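Local structure of adenylate cyclase-like protein (Chlamydia trachomatis, 4QO6) at residues A[70-82]-A[92-104]. The protein forms part of the inner-membrane ring of the type III secretion system, this chain being a periplasmic region with three BON-like domains. Numbering follows the deposited sequence.
Sequences DDEAVWQEMNILL and SMQSPEPGIFVIS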
loop_
_atom_site.group_PDB
_atom_site.type_symbol
_atom_site.label_atom_id
_atom_site.label_comp_id
_atom_site.label_asym_id
_atom_site.label_seq_id
_atom_site.Cartn_x
_atom_site.Cartn_y
_atom_site.Cartn_z
ATOM N N ASP A 70 -1.381 -17.113 12.771
ATOM C CA ASP A 70 -0.761 -17.236 11.465
ATOM C C ASP A 70 -1.185 -15.999 10.626
ATOM O O ASP A 70 -2.308 -15.878 10.136
ATOM C CB ASP A 70 -1.223 -18.553 10.854
ATOM C CG ASP A 70 -0.860 -18.704 9.376
ATOM O OD1 ASP A 70 -0.367 -17.735 8.792
ATOM O OD2 ASP A 70 -1.054 -19.827 8.822
ATOM N N ASP A 71 -0.314 -15.029 10.522
ATOM C CA ASP A 71 -0.674 -13.780 9.866
ATOM C C ASP A 71 -1.078 -13.983 8.403
ATOM O O ASP A 71 -1.936 -13.240 7.899
ATOM C CB ASP A 71 0.443 -12.766 9.985
ATOM C CG ASP A 71 0.599 -12.209 11.390
ATOM O OD1 ASP A 71 -0.294 -12.381 12.239
ATOM O OD2 ASP A 71 1.613 -11.541 11.654
ATOM N N GLU A 72 -0.508 -14.996 7.738
ATOM C CA GLU A 72 -0.832 -15.272 6.312
ATOM C C GLU A 72 -2.306 -15.662 6.110
ATOM O O GLU A 72 -2.923 -15.230 5.157
ATOM C CB GLU A 72 0.085 -16.379 5.763
ATOM C CG GLU A 72 0.110 -16.573 4.283
ATOM C CD GLU A 72 0.972 -17.785 3.837
ATOM O OE1 GLU A 72 0.700 -19.007 4.181
ATOM O OE2 GLU A 72 1.947 -17.481 3.132
ATOM N N ALA A 73 -2.827 -16.518 6.978
ATOM C CA ALA A 73 -4.230 -16.925 6.963
ATOM C C ALA A 73 -5.058 -15.680 7.164
ATOM O O ALA A 73 -6.040 -15.514 6.512
ATOM C CB ALA A 73 -4.549 -17.949 8.073
ATOM N N VAL A 74 -4.627 -14.807 8.068
ATOM C CA VAL A 74 -5.308 -13.525 8.330
ATOM C C VAL A 74 -5.437 -12.591 7.157
ATOM O O VAL A 74 -6.574 -12.248 6.776
ATOM C CB VAL A 74 -4.745 -12.770 9.518
ATOM C CG1 VAL A 74 -5.500 -11.467 9.708
ATOM C CG2 VAL A 74 -4.834 -13.625 10.821
ATOM N N TRP A 75 -4.343 -12.220 6.508
ATOM C CA TRP A 75 -4.500 -11.331 5.347
ATOM C C TRP A 75 -5.044 -12.000 4.119
ATOM O O TRP A 75 -5.675 -11.321 3.301
ATOM C CB TRP A 75 -3.252 -10.454 5.041
ATOM C CG TRP A 75 -1.980 -11.152 4.773
ATOM C CD1 TRP A 75 -0.964 -11.332 5.649
ATOM C CD2 TRP A 75 -1.561 -11.736 3.525
ATOM N NE1 TRP A 75 0.071 -12.047 5.045
ATOM C CE2 TRP A 75 -0.273 -12.303 3.736
ATOM C CE3 TRP A 75 -2.160 -11.887 2.284
ATOM C CZ2 TRP A 75 0.445 -12.991 2.709
ATOM C CZ3 TRP A 75 -1.443 -12.594 1.237
ATOM C CH2 TRP A 75 -0.132 -13.103 1.478
ATOM N N GLN A 76 -4.793 -13.316 3.925
ATOM C CA GLN A 76 -5.399 -14.000 2.784
ATOM C C GLN A 76 -6.968 -14.027 2.917
ATOM O O GLN A 76 -7.678 -13.861 1.939
ATOM C CB GLN A 76 -4.878 -15.423 2.659
ATOM C CG GLN A 76 -3.502 -15.490 2.002
ATOM C CD GLN A 76 -2.961 -16.911 1.969
ATOM O OE1 GLN A 76 -3.399 -17.777 2.756
ATOM N NE2 GLN A 76 -1.945 -17.151 1.104
ATOM N N GLU A 77 -7.440 -14.341 4.118
ATOM C CA GLU A 77 -8.850 -14.335 4.450
ATOM C C GLU A 77 -9.419 -12.947 4.123
ATOM O O GLU A 77 -10.362 -12.843 3.412
ATOM C CB GLU A 77 -9.046 -14.698 5.925
ATOM C CG GLU A 77 -10.482 -14.556 6.441
ATOM C CD GLU A 77 -10.620 -13.832 7.798
ATOM O OE1 GLU A 77 -9.878 -14.171 8.772
ATOM O OE2 GLU A 77 -11.498 -12.914 7.901
ATOM N N MET A 78 -8.799 -11.886 4.585
ATOM C CA MET A 78 -9.300 -10.535 4.338
ATOM C C MET A 78 -9.348 -10.191 2.836
ATOM O O MET A 78 -10.290 -9.557 2.375
ATOM C CB MET A 78 -8.452 -9.506 5.155
ATOM C CG MET A 78 -8.973 -8.043 5.246
ATOM S SD MET A 78 -10.668 -7.643 5.947
ATOM C CE MET A 78 -10.903 -8.989 7.084
ATOM N N ASN A 79 -8.343 -10.641 2.074
ATOM C CA ASN A 79 -8.280 -10.407 0.639
ATOM C C ASN A 79 -9.376 -11.113 -0.051
ATOM O O ASN A 79 -9.860 -10.611 -1.058
ATOM C CB ASN A 79 -6.939 -10.878 0.021
ATOM C CG ASN A 79 -5.804 -9.967 0.398
ATOM O OD1 ASN A 79 -6.065 -8.847 0.853
ATOM N ND2 ASN A 79 -4.515 -10.445 0.258
ATOM N N ILE A 80 -9.750 -12.296 0.456
ATOM C CA ILE A 80 -10.911 -13.001 -0.110
ATOM C C ILE A 80 -12.174 -12.117 0.114
ATOM O O ILE A 80 -12.974 -11.958 -0.810
ATOM C CB ILE A 80 -11.076 -14.430 0.454
ATOM C CG1 ILE A 80 -9.990 -15.361 -0.071
ATOM C CG2 ILE A 80 -12.437 -15.005 0.119
ATOM C CD1 ILE A 80 -9.953 -16.720 0.639
ATOM N N LEU A 81 -12.342 -11.505 1.293
ATOM C CA LEU A 81 -13.565 -10.690 1.531
ATOM C C LEU A 81 -13.584 -9.463 0.659
ATOM O O LEU A 81 -14.635 -9.062 0.187
ATOM C CB LEU A 81 -13.693 -10.217 2.963
ATOM C CG LEU A 81 -13.831 -11.322 4.002
ATOM C CD1 LEU A 81 -13.861 -10.741 5.422
ATOM C CD2 LEU A 81 -15.080 -12.146 3.682
ATOM N N LEU A 82 -12.433 -8.823 0.503
ATOM C CA LEU A 82 -12.390 -7.582 -0.252
ATOM C C LEU A 82 -12.677 -7.838 -1.738
ATOM O O LEU A 82 -13.330 -7.016 -2.384
ATOM C CB LEU A 82 -11.060 -6.908 -0.083
ATOM C CG LEU A 82 -10.736 -6.376 1.312
ATOM C CD1 LEU A 82 -9.230 -6.173 1.408
ATOM C CD2 LEU A 82 -11.499 -5.084 1.603
ATOM N N SER A 92 -5.935 -4.548 -1.437
ATOM C CA SER A 92 -5.439 -5.757 -0.804
ATOM C C SER A 92 -4.624 -5.518 0.459
ATOM O O SER A 92 -4.160 -4.424 0.710
ATOM C CB SER A 92 -4.618 -6.554 -1.786
ATOM O OG SER A 92 -3.572 -5.798 -2.278
ATOM N N MET A 93 -4.462 -6.587 1.232
ATOM C CA MET A 93 -3.780 -6.570 2.499
ATOM C C MET A 93 -2.615 -7.584 2.470
ATOM O O MET A 93 -2.739 -8.693 1.893
ATOM C CB MET A 93 -4.730 -6.928 3.640
ATOM C CG MET A 93 -4.072 -6.955 5.027
ATOM S SD MET A 93 -5.249 -7.224 6.372
ATOM C CE MET A 93 -5.914 -5.568 6.416
ATOM N N GLN A 94 -1.530 -7.162 3.099
ATOM C CA GLN A 94 -0.288 -7.900 3.249
ATOM C C GLN A 94 0.221 -7.655 4.674
ATOM O O GLN A 94 -0.399 -6.943 5.452
ATOM C CB GLN A 94 0.800 -7.449 2.230
ATOM C CG GLN A 94 0.449 -7.637 0.748
ATOM C CD GLN A 94 0.207 -9.102 0.259
ATOM O OE1 GLN A 94 1.071 -9.990 0.440
ATOM N NE2 GLN A 94 -0.957 -9.338 -0.430
ATOM N N SER A 95 1.338 -8.294 4.979
ATOM C CA SER A 95 2.030 -8.169 6.219
ATOM C C SER A 95 3.532 -8.268 5.966
ATOM O O SER A 95 3.997 -9.361 5.643
ATOM C CB SER A 95 1.690 -9.327 7.127
ATOM O OG SER A 95 2.510 -9.215 8.296
ATOM N N PRO A 96 4.284 -7.156 6.138
ATOM C CA PRO A 96 5.719 -7.233 5.869
ATOM C C PRO A 96 6.464 -7.822 7.085
ATOM O O PRO A 96 7.616 -8.177 7.007
ATOM C CB PRO A 96 6.101 -5.780 5.643
ATOM C CG PRO A 96 5.137 -5.047 6.508
ATOM C CD PRO A 96 3.842 -5.767 6.328
ATOM N N GLU A 97 5.799 -7.930 8.215
ATOM C CA GLU A 97 6.381 -8.701 9.304
ATOM C C GLU A 97 5.371 -9.064 10.380
ATOM O O GLU A 97 4.318 -8.444 10.472
ATOM C CB GLU A 97 7.573 -7.992 9.907
ATOM C CG GLU A 97 7.405 -6.515 10.128
ATOM C CD GLU A 97 8.345 -6.012 11.179
ATOM O OE1 GLU A 97 8.642 -6.794 12.101
ATOM O OE2 GLU A 97 8.794 -4.850 11.092
ATOM N N PRO A 98 5.706 -10.085 11.183
ATOM C CA PRO A 98 4.817 -10.597 12.206
ATOM C C PRO A 98 4.178 -9.438 12.992
ATOM O O PRO A 98 4.862 -8.531 13.425
ATOM C CB PRO A 98 5.756 -11.447 13.067
ATOM C CG PRO A 98 6.724 -12.020 12.024
ATOM C CD PRO A 98 6.974 -10.873 11.100
ATOM N N GLY A 99 2.847 -9.422 13.064
ATOM C CA GLY A 99 2.170 -8.408 13.814
ATOM C C GLY A 99 2.012 -7.056 13.140
ATOM O O GLY A 99 1.459 -6.172 13.759
ATOM N N ILE A 100 2.417 -6.896 11.891
ATOM C CA ILE A 100 2.198 -5.635 11.161
ATOM C C ILE A 100 1.404 -5.965 9.900
ATOM O O ILE A 100 1.874 -6.784 9.084
ATOM C CB ILE A 100 3.505 -4.958 10.656
ATOM C CG1 ILE A 100 4.556 -4.730 11.758
ATOM C CG2 ILE A 100 3.193 -3.619 10.026
ATOM C CD1 ILE A 100 4.105 -3.858 12.909
ATOM N N PHE A 101 0.224 -5.325 9.748
ATOM C CA PHE A 101 -0.601 -5.468 8.543
ATOM C C PHE A 101 -0.647 -4.130 7.768
ATOM O O PHE A 101 -0.747 -3.056 8.376
ATOM C CB PHE A 101 -2.036 -5.921 8.887
ATOM C CG PHE A 101 -2.086 -7.289 9.509
ATOM C CD1 PHE A 101 -2.024 -8.422 8.725
ATOM C CD2 PHE A 101 -2.063 -7.433 10.842
ATOM C CE1 PHE A 101 -2.015 -9.666 9.271
ATOM C CE2 PHE A 101 -2.103 -8.675 11.400
ATOM C CZ PHE A 101 -2.061 -9.785 10.615
ATOM N N VAL A 102 -0.601 -4.232 6.428
ATOM C CA VAL A 102 -0.543 -3.100 5.522
ATOM C C VAL A 102 -1.644 -3.256 4.483
ATOM O O VAL A 102 -1.753 -4.306 3.858
ATOM C CB VAL A 102 0.799 -3.047 4.778
ATOM C CG1 VAL A 102 0.812 -1.892 3.778
ATOM C CG2 VAL A 102 1.959 -2.883 5.767
ATOM N N ILE A 103 -2.478 -2.233 4.339
ATOM C CA ILE A 103 -3.601 -2.243 3.402
ATOM C C ILE A 103 -3.242 -1.225 2.302
ATOM O O ILE A 103 -2.877 -0.074 2.608
ATOM C CB ILE A 103 -4.966 -1.914 4.107
ATOM C CG1 ILE A 103 -6.140 -1.935 3.128
ATOM C CG2 ILE A 103 -4.986 -0.551 4.762
ATOM C CD1 ILE A 103 -6.743 -3.301 3.012
ATOM N N SER A 104 -3.373 -1.623 1.029
ATOM C CA SER A 104 -2.856 -0.791 -0.064
ATOM C C SER A 104 -3.746 -0.887 -1.264
ATOM O O SER A 104 -4.546 -1.793 -1.345
ATOM C CB SER A 104 -1.412 -1.207 -0.423
ATOM O OG SER A 104 -1.453 -2.517 -0.925
HETATM O O HOH W 1 3.709 -11.499 8.880
#
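The indole of W75 lies against edge strand 92-95, one face covered by the backbone of Q94, whose CA stands 4.1 Å from the centroid of the five-membered ring in a CH-pi contact. W75 CG sits between backbone N and carbonyl carbon (chi1 58°), which turns the ring face to the strand, long axis oblique: CD1 reaches S95 CB at 3.6 Å, while Q94, bent at chi2, brings OE1 over the same face toward the six-membered rim. E72 O lies over the opposite face. One turn on, the N79 carboxamide grips the backbone of M93, OD1 accepting from M93 N (2.8 Å) on a lone pair and ND2 donating to M93 O (3.0 Å). This is the helix-on-sheet packing of the BON-like PD2 domain, in which helix 71-82 runs antiparallel to strand 92-95 (174°), and M78 and L82 also touch helix 110-123. Inside, M93 SD lies 4.0 Å from M78 CG, and V74 CG1 meets the F101 ring at CZ; F124 packs edge-to-face on that ring. At the helix start, D71 OD2 accepts an almost straight bond from G99 N (2.8 Å, 170°) in the type II beta turn 97-100, while D71 OD1 is hydrogen-bonded to H41 ND1.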